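Local coordinates for protein lipase aflb (Neosartorya fumigata, PDB 6IDY) that probably hydrolyses ester bonds of lipids such as triacylglycerols, as a fungal lipase built on the alpha/beta-hydrolase fold, at residues A[18-23]-A[38-43]; A[68-73]-A[91-96]; A[76-81]-A[315-320]; A[83-88]-A[413-418]; A[363-368]-A[409-414]. All blocks are in the same frame, centred on the assembly; numbering follows the deposited sequence.

Contact 1 of 5, residues A[18-23]-A[38-43]; sequences SILSSA and SLIASE
Leu20 reaches across to Ile40 and Ala41, and these three residues, all buried, carry most of the contact between helices 16-24 and 31-47. The short helical segments approach to 8.3 Å between axes and run roughly antiparallel, at a clear slant, with 143° between their N-to-C directions. The backbones come closest at Leu20 and Ala41, whose CA atoms are 5.7 Å apart.

Leu20 can be followed outward. Its CB lies beside the methyl of Ala41, with 4.1 Å between Leu20 CB and Ala41 CB. Ala41 thus contributes a single carbon, which fits a close approach of the two helices. CG then turns anti to the carbonyl carbon (chi1 -67°). This carries the branch past Ala41 and on to Ile40. The branch end CD1 makes the tightest apolar touch here, 3.6 Å from Leu20 CD1 to Ile40 CG2. Only the short gamma branch of Ile40 is used. Its longer branch through CG1 and CD1 turns instead to Thr85 of helix 81-90. The two side chains lie at a slant to each other.

Ser21 closes the margin. Its OG rests on the methyl of Ala41, at 3.5 Å from Ser21 OG to Ala41 CB. This is a plain van der Waals touch, because Ser21 OG is hydrogen-bonded to Val17 O in its own helix. No hydrogen bond joins the two segments. The pair is a helical hairpin: two consecutive helices folded back on one another, forming an outlying part of the helical region about 24 Å from the centre of the chain.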
# COMPACT_ATOMS: atom_id res chain seq x y z
N SER A 18 18.61 7.27 -12.93
CA SER A 18 19.67 6.28 -13.15
C SER A 18 19.12 4.85 -13.23
O SER A 18 19.52 4.10 -14.12
CB SER A 18 20.77 6.40 -12.10
OG SER A 18 20.39 5.82 -10.86
N ILE A 19 18.19 4.47 -12.32
CA ILE A 19 17.57 3.14 -12.32
C ILE A 19 16.82 2.90 -13.64
O ILE A 19 17.05 1.88 -14.29
CB ILE A 19 16.68 2.91 -11.07
CG1 ILE A 19 17.51 2.88 -9.78
CG2 ILE A 19 15.86 1.61 -11.22
CD1 ILE A 19 16.71 3.20 -8.54
N LEU A 20 15.99 3.87 -14.04
CA LEU A 20 15.20 3.75 -15.27
C LEU A 20 16.06 3.80 -16.54
O LEU A 20 15.73 3.11 -17.51
CB LEU A 20 14.05 4.77 -15.31
CG LEU A 20 12.95 4.53 -14.26
CD1 LEU A 20 12.20 5.79 -13.95
CD2 LEU A 20 12.01 3.41 -14.67
N SER A 21 17.17 4.57 -16.54
CA SER A 21 18.09 4.65 -17.69
C SER A 21 18.83 3.32 -17.86
O SER A 21 19.01 2.86 -18.99
CB SER A 21 19.09 5.79 -17.53
OG SER A 21 18.41 7.03 -17.41
N SER A 22 19.24 2.71 -16.73
CA SER A 22 19.91 1.40 -16.69
C SER A 22 18.95 0.32 -17.20
O SER A 22 19.37 -0.52 -18.00
CB SER A 22 20.37 1.07 -15.28
OG SER A 22 21.29 2.03 -14.80
N ALA A 23 17.67 0.37 -16.75
CA ALA A 23 16.62 -0.57 -17.15
C ALA A 23 16.32 -0.49 -18.65
O ALA A 23 16.09 -1.52 -19.29
CB ALA A 23 15.36 -0.33 -16.34
N SER A 38 12.83 4.27 -20.68
CA SER A 38 13.56 5.28 -21.45
C SER A 38 12.75 6.57 -21.53
O SER A 38 13.28 7.64 -21.19
CB SER A 38 13.89 4.76 -22.85
OG SER A 38 14.68 5.69 -23.56
N LEU A 39 11.45 6.46 -21.93
CA LEU A 39 10.52 7.59 -22.05
C LEU A 39 10.39 8.34 -20.73
O LEU A 39 10.44 9.57 -20.73
CB LEU A 39 9.14 7.10 -22.53
CG LEU A 39 8.09 8.17 -22.83
CD1 LEU A 39 7.53 8.01 -24.23
CD2 LEU A 39 6.97 8.16 -21.80
N ILE A 40 10.26 7.61 -19.61
CA ILE A 40 10.12 8.19 -18.27
C ILE A 40 11.42 8.87 -17.84
O ILE A 40 11.35 10.02 -17.40
CB ILE A 40 9.58 7.15 -17.24
CG1 ILE A 40 8.10 6.82 -17.55
CG2 ILE A 40 9.72 7.65 -15.79
CD1 ILE A 40 7.53 5.68 -16.78
N ALA A 41 12.58 8.20 -18.00
CA ALA A 41 13.89 8.77 -17.65
C ALA A 41 14.17 10.06 -18.42
O ALA A 41 14.65 11.03 -17.82
CB ALA A 41 15.00 7.75 -17.90
N SER A 42 13.82 10.10 -19.72
CA SER A 42 14.01 11.29 -20.56
C SER A 42 13.00 12.39 -20.22
O SER A 42 13.37 13.56 -20.23
CB SER A 42 13.99 10.94 -22.04
OG SER A 42 12.72 10.49 -22.47
N GLU A 43 11.75 12.01 -19.89
CA GLU A 43 10.71 12.97 -19.51
C GLU A 43 11.00 13.63 -18.16
O GLU A 43 10.72 14.82 -18.00
CB GLU A 43 9.31 12.32 -19.54
CG GLU A 43 8.13 13.28 -19.35
CD GLU A 43 8.09 14.52 -20.23
OE1 GLU A 43 8.22 14.38 -21.47
OE2 GLU A 43 7.93 15.62 -19.67

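Contact 2 of 5, residues A[68-73]-A[91-96]; sequences DKIQSI and VGLIPA
Lys69 on helix 63-73 and Val91 at the end of helix 81-90 bring the two backbones nearest, with their CA atoms 6.1 Å apart. Helix 81-90 is closed by a Schellman motif. Gly92 is the first residue to leave the helical path, with phi at 66°, a value that favours glycine. Leu93 then folds its side chain back towards helix 63-73.

Val91 fits against Ile73 with both methyls. Ile73 CD1 lies 3.9 Å from Val91 CG2, and Ile73 CG1 lies near Val91 CG1. The two side chains cross at about a right angle. Val91 CG2 also touches the CB of Lys69.

Leu93 is buried and divides its branches. Its CD2 meets Ile70, at 3.9 Å from Leu93 CD2 to Ile70 CG1. Its CD1 lies on the aliphatic part of Lys69, at 3.7 Å from Leu93 CD1 to Lys69 CD. Lys69 and Leu93 pass alongside each other in opposite directions. Helix 405-412 supports this group from beyond, with Leu408 on Ile70 and Leu409 on Leu93.

The lysine chain is extended as far as CE. It therefore runs along the Val91 carbonyl before its last bond bends (chi4 -69°) and turns the ammonium group onto the oxygen. The Schellman turn and the lysine thus meet at the helix end. The same nitrogen also binds Lys58 O, so it ties three parts of the chain together. The bond from Lys69 NZ to Val91 O is 2.8 Å long and nearly straight on to the carbonyl, with a C=O...N angle of 172°.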
# COMPACT_ATOMS: atom_id res chain seq x y z
N ASP A 68 -9.02 15.71 -14.44
CA ASP A 68 -9.28 15.77 -15.88
C ASP A 68 -8.17 15.01 -16.63
O ASP A 68 -8.47 14.27 -17.57
CB ASP A 68 -9.38 17.23 -16.38
CG ASP A 68 -10.64 17.98 -15.98
OD1 ASP A 68 -11.59 17.34 -15.47
OD2 ASP A 68 -10.68 19.20 -16.17
N LYS A 69 -6.91 15.15 -16.17
CA LYS A 69 -5.76 14.44 -16.74
C LYS A 69 -5.89 12.94 -16.49
O LYS A 69 -5.63 12.15 -17.40
CB LYS A 69 -4.45 14.95 -16.15
CG LYS A 69 -4.07 16.34 -16.61
CD LYS A 69 -2.81 16.82 -15.93
CE LYS A 69 -2.46 18.23 -16.31
NZ LYS A 69 -2.04 18.32 -17.72
N ILE A 70 -6.30 12.53 -15.26
CA ILE A 70 -6.50 11.12 -14.90
C ILE A 70 -7.61 10.51 -15.78
O ILE A 70 -7.42 9.44 -16.36
CB ILE A 70 -6.73 10.91 -13.37
CG1 ILE A 70 -5.48 11.35 -12.56
CG2 ILE A 70 -7.12 9.44 -13.06
CD1 ILE A 70 -5.68 11.47 -11.03
N GLN A 71 -8.75 11.24 -15.92
CA GLN A 71 -9.89 10.82 -16.75
C GLN A 71 -9.54 10.71 -18.24
O GLN A 71 -10.12 9.88 -18.95
CB GLN A 71 -11.11 11.73 -16.50
CG GLN A 71 -11.68 11.49 -15.09
CD GLN A 71 -13.05 12.06 -14.87
OE1 GLN A 71 -14.06 11.37 -15.03
NE2 GLN A 71 -13.11 13.33 -14.48
N SER A 72 -8.54 11.49 -18.69
CA SER A 72 -8.01 11.45 -20.06
C SER A 72 -7.27 10.11 -20.28
O SER A 72 -7.34 9.54 -21.37
CB SER A 72 -7.06 12.62 -20.29
OG SER A 72 -6.46 12.54 -21.57
N ILE A 73 -6.57 9.61 -19.23
CA ILE A 73 -5.84 8.33 -19.27
C ILE A 73 -6.87 7.19 -19.34
O ILE A 73 -6.64 6.20 -20.04
CB ILE A 73 -4.88 8.18 -18.04
CG1 ILE A 73 -3.81 9.30 -18.02
CG2 ILE A 73 -4.23 6.78 -17.99
CD1 ILE A 73 -3.02 9.43 -16.68
N VAL A 91 0.57 13.01 -20.03
CA VAL A 91 -0.45 14.03 -19.74
C VAL A 91 0.12 15.18 -18.88
O VAL A 91 -0.60 16.15 -18.62
CB VAL A 91 -1.76 13.44 -19.13
CG1 VAL A 91 -2.37 12.38 -20.05
CG2 VAL A 91 -1.54 12.89 -17.72
N GLY A 92 1.37 15.04 -18.44
CA GLY A 92 2.06 16.03 -17.62
C GLY A 92 1.46 16.23 -16.24
O GLY A 92 1.40 17.35 -15.75
N LEU A 93 1.02 15.13 -15.61
CA LEU A 93 0.41 15.17 -14.28
C LEU A 93 1.42 15.50 -13.16
O LEU A 93 1.05 16.15 -12.18
CB LEU A 93 -0.32 13.84 -13.99
CG LEU A 93 -1.25 13.79 -12.77
CD1 LEU A 93 -2.48 14.64 -12.97
CD2 LEU A 93 -1.71 12.39 -12.50
N ILE A 94 2.68 15.06 -13.31
CA ILE A 94 3.68 15.27 -12.27
C ILE A 94 4.54 16.50 -12.54
O ILE A 94 5.30 16.52 -13.51
CB ILE A 94 4.53 14.00 -11.96
CG1 ILE A 94 3.72 12.67 -12.08
CG2 ILE A 94 5.22 14.11 -10.59
CD1 ILE A 94 2.38 12.50 -11.20
N PRO A 95 4.44 17.54 -11.68
CA PRO A 95 5.30 18.72 -11.88
C PRO A 95 6.74 18.44 -11.46
O PRO A 95 7.00 17.47 -10.73
CB PRO A 95 4.63 19.81 -11.03
CG PRO A 95 3.74 19.11 -10.09
CD PRO A 95 3.62 17.67 -10.46
N ALA A 96 7.66 19.29 -11.93
CA ALA A 96 9.11 19.21 -11.72
C ALA A 96 9.53 19.09 -10.25
O ALA A 96 10.39 18.26 -9.96
CB ALA A 96 9.80 20.39 -12.37

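Contact 3 of 5, residues A[76-81]-A[315-320]; sequences DGTPDF and STFDEI
Ile320 and Phe81 make the tight end of the contact, with Ile320 CD1 3.5 Å from Phe81 CB. The two side chains lie side by side and point the same way. Ile320 CD1 also nears the Phe81 ring obliquely. Just beside them Glu319 CB presses on the Pro79 carbonyl, at 3.1 Å from Glu319 CB to Pro79 O. Its carboxylate then leads away, where OE1 accepts from the backbone N of His361. No direct hydrogen bond joins the segments. At this Phe81 end a water accepts from Phe81 N and donates to Glu319 O, beside exposed Asp80.

The other end is looser. Thr78 is exposed and sets its methyl 3.8 Å from Glu319 CA, measured from Thr78 CG2. Its hydroxyl only skirts the edge of the Phe317 ring.

Asp318 holds its own turn, with OD1 accepting from Ile320 N in an Asx turn. Its OD2 pairs with His361 ND1, consistent with the acid-histidine pair of an alpha/beta-hydrolase catalytic triad. Segment 315-320 follows strand 310-314 of the central sheet. Asp80 caps the start of helix 81-90, and helix 414-424 packs Leu415 on both Phe81 and Glu319.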
# COMPACT_ATOMS: atom_id res chain seq x y z
N ASP A 76 -10.03 5.43 -22.86
CA ASP A 76 -10.14 4.19 -23.63
C ASP A 76 -10.37 2.98 -22.72
O ASP A 76 -10.31 1.84 -23.17
CB ASP A 76 -8.91 3.98 -24.53
CG ASP A 76 -8.74 5.04 -25.60
OD1 ASP A 76 -9.70 5.24 -26.40
OD2 ASP A 76 -7.67 5.67 -25.65
N GLY A 77 -10.67 3.27 -21.46
CA GLY A 77 -10.95 2.27 -20.44
C GLY A 77 -9.92 2.30 -19.33
O GLY A 77 -8.96 3.07 -19.40
N THR A 78 -10.13 1.47 -18.30
CA THR A 78 -9.18 1.38 -17.19
C THR A 78 -7.86 0.80 -17.74
O THR A 78 -7.87 -0.30 -18.30
CB THR A 78 -9.79 0.58 -16.03
OG1 THR A 78 -10.98 1.24 -15.61
CG2 THR A 78 -8.84 0.45 -14.86
N PRO A 79 -6.74 1.55 -17.66
CA PRO A 79 -5.46 1.02 -18.18
C PRO A 79 -4.87 -0.05 -17.26
O PRO A 79 -5.44 -0.34 -16.20
CB PRO A 79 -4.57 2.26 -18.20
CG PRO A 79 -5.05 3.06 -17.00
CD PRO A 79 -6.55 2.87 -17.01
N ASP A 80 -3.72 -0.63 -17.64
CA ASP A 80 -3.01 -1.55 -16.75
C ASP A 80 -1.89 -0.74 -16.09
O ASP A 80 -1.81 0.47 -16.33
CB ASP A 80 -2.51 -2.80 -17.49
CG ASP A 80 -1.53 -2.60 -18.64
OD1 ASP A 80 -1.13 -1.44 -18.89
OD2 ASP A 80 -1.15 -3.61 -19.27
N PHE A 81 -1.03 -1.37 -15.27
CA PHE A 81 0.06 -0.69 -14.57
C PHE A 81 1.01 0.06 -15.51
O PHE A 81 1.27 1.24 -15.27
CB PHE A 81 0.84 -1.65 -13.66
CG PHE A 81 2.14 -1.09 -13.10
CD1 PHE A 81 2.12 -0.06 -12.17
CD2 PHE A 81 3.37 -1.63 -13.48
CE1 PHE A 81 3.32 0.45 -11.64
CE2 PHE A 81 4.56 -1.12 -12.94
CZ PHE A 81 4.52 -0.09 -12.03
N SER A 315 -11.83 0.60 -5.13
CA SER A 315 -12.44 1.26 -6.27
C SER A 315 -12.52 0.39 -7.53
O SER A 315 -11.59 -0.35 -7.83
CB SER A 315 -11.65 2.53 -6.59
OG SER A 315 -12.09 3.21 -7.75
N THR A 316 -13.60 0.57 -8.32
CA THR A 316 -13.81 -0.08 -9.62
C THR A 316 -12.67 0.30 -10.58
O THR A 316 -12.23 -0.53 -11.39
CB THR A 316 -15.18 0.37 -10.19
OG1 THR A 316 -16.22 -0.21 -9.42
CG2 THR A 316 -15.39 -0.02 -11.68
N PHE A 317 -12.18 1.55 -10.48
CA PHE A 317 -11.16 2.11 -11.37
C PHE A 317 -9.73 1.73 -10.98
O PHE A 317 -8.77 2.34 -11.46
CB PHE A 317 -11.36 3.63 -11.50
CG PHE A 317 -12.72 3.94 -12.08
CD1 PHE A 317 -12.99 3.72 -13.43
CD2 PHE A 317 -13.75 4.39 -11.27
CE1 PHE A 317 -14.26 3.95 -13.95
CE2 PHE A 317 -15.02 4.64 -11.79
CZ PHE A 317 -15.27 4.42 -13.13
N ASP A 318 -9.58 0.67 -10.17
CA ASP A 318 -8.28 0.12 -9.78
C ASP A 318 -7.64 -0.49 -11.05
O ASP A 318 -8.20 -1.42 -11.63
CB ASP A 318 -8.48 -0.97 -8.70
CG ASP A 318 -7.20 -1.37 -8.00
OD1 ASP A 318 -6.20 -1.66 -8.69
OD2 ASP A 318 -7.21 -1.42 -6.76
N GLU A 319 -6.50 0.06 -11.49
CA GLU A 319 -5.79 -0.36 -12.71
C GLU A 319 -4.80 -1.52 -12.47
O GLU A 319 -4.18 -2.00 -13.42
CB GLU A 319 -5.09 0.86 -13.36
CG GLU A 319 -3.75 1.25 -12.75
CD GLU A 319 -3.71 1.99 -11.42
OE1 GLU A 319 -4.76 2.09 -10.74
OE2 GLU A 319 -2.61 2.46 -11.06
N ILE A 320 -4.65 -1.94 -11.21
CA ILE A 320 -3.71 -2.98 -10.79
C ILE A 320 -4.42 -4.27 -10.44
O ILE A 320 -3.99 -5.35 -10.85
CB ILE A 320 -2.86 -2.49 -9.57
CG1 ILE A 320 -2.17 -1.11 -9.81
CG2 ILE A 320 -1.87 -3.55 -9.10
CD1 ILE A 320 -1.17 -1.00 -10.87
O HOH W 1 -1.86 -4.07 -14.17

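Contact 4 of 5, residues A[83-88]-A[413-418]; sequences KMTREI and GLLLIA
Met84 begins the contact, with its CG 3.5 Å from Leu415 CD1. The side chain leaves with CG anti to the backbone N (chi1 -171°), which sets CG against the end methyl of Leu415. It then bends at chi2, and its sulfur end goes on towards Pro79 and Glu412. The two side chains cross at about a right angle.

Thr85 comes next and touches with both branches. Its CG2 packs on the backbone of helix 414-424, at 3.5 Å from Thr85 CG2 to Leu415 O. Its OG1 lies 3.6 Å from Leu415 CB. That hydroxyl has its polar partner in its own helix, Phe81 O, so it meets Leu415 by packing alone. The methyl also reaches the next residue, at 4.0 Å from Thr85 CG2 to Leu416 CD2.

One turn later stands Ile88. Its CG1 reaches the same methyl that Met84 touches, at 4.1 Å from Ile88 CG1 to Leu415 CD1. Its CG2 makes a longer contact, 4.4 Å from Ile88 CG2 to Leu416 CD2. Every residue that touches here is buried.

The short helix segments cross with 124° between their directions, and their axes come within 9.4 Å. Thr85 and Leu415 have the nearest CA atoms. Ile40 of helix 31-47 covers Thr85 and Leu416 from beyond. Leu415 is the central piece: Phe81, Met84, Thr85 and Ile88 are spaced i, i+3, i+4, i+7 and all touch it. That is a single knob-into-hole, joining an N-terminal helix to one near the C-terminus, 325 residues on.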
# COMPACT_ATOMS: atom_id res chain seq x y z
N LYS A 83 0.58 1.04 -18.75
CA LYS A 83 -0.08 2.13 -19.47
C LYS A 83 -0.29 3.32 -18.56
O LYS A 83 0.03 4.44 -18.94
CB LYS A 83 -1.40 1.69 -20.13
CG LYS A 83 -2.01 2.79 -21.00
CD LYS A 83 -3.30 2.36 -21.68
CE LYS A 83 -3.93 3.52 -22.43
NZ LYS A 83 -5.21 3.14 -23.08
N MET A 84 -0.80 3.08 -17.33
CA MET A 84 -1.02 4.12 -16.33
C MET A 84 0.29 4.90 -16.07
O MET A 84 0.30 6.12 -16.17
CB MET A 84 -1.59 3.53 -15.03
CG MET A 84 -2.04 4.57 -14.03
SD MET A 84 -3.51 5.47 -14.55
CE MET A 84 -3.37 6.94 -13.59
N THR A 85 1.40 4.18 -15.80
CA THR A 85 2.72 4.75 -15.50
C THR A 85 3.26 5.60 -16.65
O THR A 85 3.77 6.69 -16.41
CB THR A 85 3.71 3.67 -15.04
OG1 THR A 85 3.08 2.86 -14.04
CG2 THR A 85 5.00 4.25 -14.46
N ARG A 86 3.11 5.11 -17.90
CA ARG A 86 3.55 5.83 -19.09
C ARG A 86 2.73 7.12 -19.31
O ARG A 86 3.31 8.17 -19.57
CB ARG A 86 3.46 4.92 -20.33
CG ARG A 86 3.99 5.55 -21.62
CD ARG A 86 3.20 5.10 -22.84
NE ARG A 86 3.85 3.99 -23.55
CZ ARG A 86 3.52 2.71 -23.41
NH1 ARG A 86 2.55 2.35 -22.58
NH2 ARG A 86 4.17 1.78 -24.09
N GLU A 87 1.40 7.02 -19.22
CA GLU A 87 0.47 8.13 -19.46
C GLU A 87 0.52 9.24 -18.40
O GLU A 87 0.22 10.39 -18.73
CB GLU A 87 -0.96 7.63 -19.67
CG GLU A 87 -1.17 6.84 -20.96
CD GLU A 87 -0.73 7.53 -22.24
OE1 GLU A 87 -1.10 8.70 -22.45
OE2 GLU A 87 0.00 6.88 -23.03
N ILE A 88 0.90 8.90 -17.15
CA ILE A 88 1.08 9.80 -16.01
C ILE A 88 2.01 10.97 -16.42
O ILE A 88 1.72 12.13 -16.14
CB ILE A 88 1.59 8.97 -14.79
CG1 ILE A 88 0.43 8.29 -14.01
CG2 ILE A 88 2.53 9.73 -13.85
CD1 ILE A 88 -0.52 9.17 -13.25
N GLY A 413 2.48 9.96 -8.64
CA GLY A 413 3.89 9.86 -8.98
C GLY A 413 4.60 8.63 -8.43
O GLY A 413 5.68 8.30 -8.91
N LEU A 414 3.98 7.94 -7.44
CA LEU A 414 4.50 6.71 -6.82
C LEU A 414 4.69 5.57 -7.82
O LEU A 414 5.54 4.70 -7.61
CB LEU A 414 3.58 6.22 -5.70
CG LEU A 414 3.39 7.13 -4.49
CD1 LEU A 414 2.32 6.55 -3.56
CD2 LEU A 414 4.71 7.38 -3.77
N LEU A 415 3.88 5.56 -8.90
CA LEU A 415 3.93 4.56 -9.96
C LEU A 415 5.28 4.56 -10.65
O LEU A 415 5.73 3.51 -11.11
CB LEU A 415 2.82 4.79 -10.98
CG LEU A 415 1.39 4.55 -10.49
CD1 LEU A 415 0.40 5.01 -11.52
CD2 LEU A 415 1.14 3.09 -10.13
N LEU A 416 5.94 5.74 -10.69
CA LEU A 416 7.26 5.91 -11.29
C LEU A 416 8.32 5.20 -10.45
O LEU A 416 9.22 4.57 -11.00
CB LEU A 416 7.60 7.40 -11.47
CG LEU A 416 6.57 8.24 -12.24
CD1 LEU A 416 6.89 9.72 -12.12
CD2 LEU A 416 6.50 7.83 -13.72
N ILE A 417 8.18 5.26 -9.12
CA ILE A 417 9.08 4.56 -8.20
C ILE A 417 8.81 3.05 -8.30
O ILE A 417 9.76 2.26 -8.42
CB ILE A 417 8.94 5.09 -6.74
CG1 ILE A 417 9.47 6.53 -6.64
CG2 ILE A 417 9.65 4.17 -5.75
CD1 ILE A 417 9.09 7.25 -5.36
N ALA A 418 7.52 2.66 -8.29
CA ALA A 418 7.11 1.26 -8.41
C ALA A 418 7.71 0.61 -9.66
O ALA A 418 8.24 -0.50 -9.56
CB ALA A 418 5.59 1.14 -8.39

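Contact 5 of 5, residues A[363-368]-A[409-414]; sequences GVLYNP and LGTEGL
Gly363 and Glu412 have the nearest CA atoms, 7.0 Å apart, where a 3-10 turn at 363-365 faces the last turn of helix 405-412. The backbones stay separate, and side chains bridge the gap.

Tyr366 is the main bridge. CG sits between the backbone N and the carbonyl carbon (chi1 56°), which swings the ring back across its own turn. One face therefore lies over Gly363 O, set towards the rim. Its edge meets Thr411, with 3.6 Å from Tyr366 CD2 to Thr411 CB and the threonine carbon near the ring plane. Thr411 CG2 also meets Leu365, at 4.0 Å from Leu365 CD1.

Segment 363-368 lies in the loop between helix 346-349 and helix 368-379, beyond the last sheet strand. In alpha/beta hydrolases the region following the last strand commonly carries the catalytic histidine. Asn367 caps the helix that follows.

The phenol donates to a buried carboxylate, 2.7 Å from Tyr366 OH to Glu412 OE2. It meets the oxygen on the anti side, 19° out of the carboxylate plane, with ring and carboxylate planes 72° apart. The same oxygen also bonds Thr360 OG1, so two groups hold it. Glu412 OE1 lies near Glu362 OE2, and such a close pair of acids probably favours a shared proton. Ile70 of helix 63-73 packs on both Tyr366 and Glu412.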
# COMPACT_ATOMS: atom_id res chain seq x y z
N GLY A 363 -4.93 6.02 -6.00
CA GLY A 363 -5.91 7.08 -5.78
C GLY A 363 -6.80 6.95 -4.57
O GLY A 363 -7.25 7.96 -4.03
N VAL A 364 -7.07 5.71 -4.11
CA VAL A 364 -7.90 5.49 -2.92
C VAL A 364 -7.21 6.11 -1.67
O VAL A 364 -7.90 6.56 -0.75
CB VAL A 364 -8.34 4.00 -2.74
CG1 VAL A 364 -9.35 3.85 -1.59
CG2 VAL A 364 -8.94 3.44 -4.02
N LEU A 365 -5.85 6.25 -1.69
CA LEU A 365 -5.08 6.89 -0.61
C LEU A 365 -5.46 8.37 -0.40
O LEU A 365 -5.27 8.90 0.70
CB LEU A 365 -3.57 6.76 -0.86
CG LEU A 365 -2.97 5.35 -0.80
CD1 LEU A 365 -1.60 5.32 -1.46
CD2 LEU A 365 -2.91 4.83 0.64
N TYR A 366 -5.97 9.03 -1.45
CA TYR A 366 -6.39 10.43 -1.34
C TYR A 366 -7.91 10.58 -1.50
O TYR A 366 -8.39 11.69 -1.72
CB TYR A 366 -5.59 11.36 -2.28
CG TYR A 366 -5.59 11.01 -3.76
CD1 TYR A 366 -6.75 11.15 -4.53
CD2 TYR A 366 -4.42 10.63 -4.41
CE1 TYR A 366 -6.75 10.86 -5.89
CE2 TYR A 366 -4.41 10.34 -5.77
CZ TYR A 366 -5.58 10.47 -6.51
OH TYR A 366 -5.57 10.16 -7.85
N ASN A 367 -8.67 9.48 -1.39
CA ASN A 367 -10.12 9.51 -1.52
C ASN A 367 -10.80 10.05 -0.23
O ASN A 367 -10.47 9.58 0.86
CB ASN A 367 -10.68 8.15 -1.93
CG ASN A 367 -12.17 8.18 -2.12
OD1 ASN A 367 -12.94 8.00 -1.17
ND2 ASN A 367 -12.62 8.44 -3.33
N PRO A 368 -11.75 11.01 -0.33
CA PRO A 368 -12.37 11.57 0.89
C PRO A 368 -13.18 10.57 1.72
O PRO A 368 -13.17 10.67 2.94
CB PRO A 368 -13.23 12.72 0.37
CG PRO A 368 -13.43 12.45 -1.06
CD PRO A 368 -12.24 11.70 -1.54
N LEU A 409 -1.09 14.62 -6.75
CA LEU A 409 -0.02 14.46 -7.75
C LEU A 409 1.11 13.56 -7.29
O LEU A 409 1.53 12.68 -8.04
CB LEU A 409 0.52 15.82 -8.23
CG LEU A 409 -0.51 16.87 -8.70
CD1 LEU A 409 0.17 18.19 -9.05
CD2 LEU A 409 -1.35 16.37 -9.87
N GLY A 410 1.56 13.76 -6.05
CA GLY A 410 2.63 12.98 -5.44
C GLY A 410 2.27 11.51 -5.29
O GLY A 410 3.11 10.65 -5.56
N THR A 411 1.02 11.22 -4.88
CA THR A 411 0.50 9.84 -4.74
C THR A 411 0.51 9.14 -6.11
O THR A 411 0.87 7.98 -6.20
CB THR A 411 -0.88 9.85 -4.07
OG1 THR A 411 -0.77 10.45 -2.78
CG2 THR A 411 -1.49 8.45 -3.94
N GLU A 412 0.12 9.86 -7.16
CA GLU A 412 0.12 9.34 -8.53
C GLU A 412 1.55 9.08 -9.02
O GLU A 412 1.79 8.06 -9.68
CB GLU A 412 -0.63 10.30 -9.48
CG GLU A 412 -2.15 10.18 -9.38
CD GLU A 412 -2.71 8.77 -9.52
OE1 GLU A 412 -2.13 7.99 -10.31
OE2 GLU A 412 -3.72 8.45 -8.86
N GLY A 413 2.48 9.96 -8.64
CA GLY A 413 3.89 9.86 -8.98
C GLY A 413 4.60 8.63 -8.43
O GLY A 413 5.68 8.30 -8.91
N LEU A 414 3.98 7.94 -7.44
CA LEU A 414 4.50 6.71 -6.82
C LEU A 414 4.69 5.57 -7.82
O LEU A 414 5.54 4.70 -7.61
CB LEU A 414 3.58 6.22 -5.70
CG LEU A 414 3.39 7.13 -4.49
CD1 LEU A 414 2.32 6.55 -3.56
CD2 LEU A 414 4.71 7.38 -3.77

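How the contacts relate
Contact 4 lies in the middle of the group, with its centre 11 or 12 Å from each of the others. It touches contact 1 through Ile40 CD1 and Thr85 CG2, 3.7 Å apart. It meets contact 3 where Phe81 CE1 lies 3.7 Å from Leu415 CD2. Contacts 4 and 5 share Gly413 and Leu414. Contacts 2 and 5 meet at Ile70 CD1 and Tyr366 OH, 3.4 Å apart. Contact 3 links the start of helix 81-90 to the loop that follows strand 310-314 of the central sheet. Its Asp318-His361 pair probably belongs to the active site. Contact 1 lies well away, about 24 Å from contact 3 between centres.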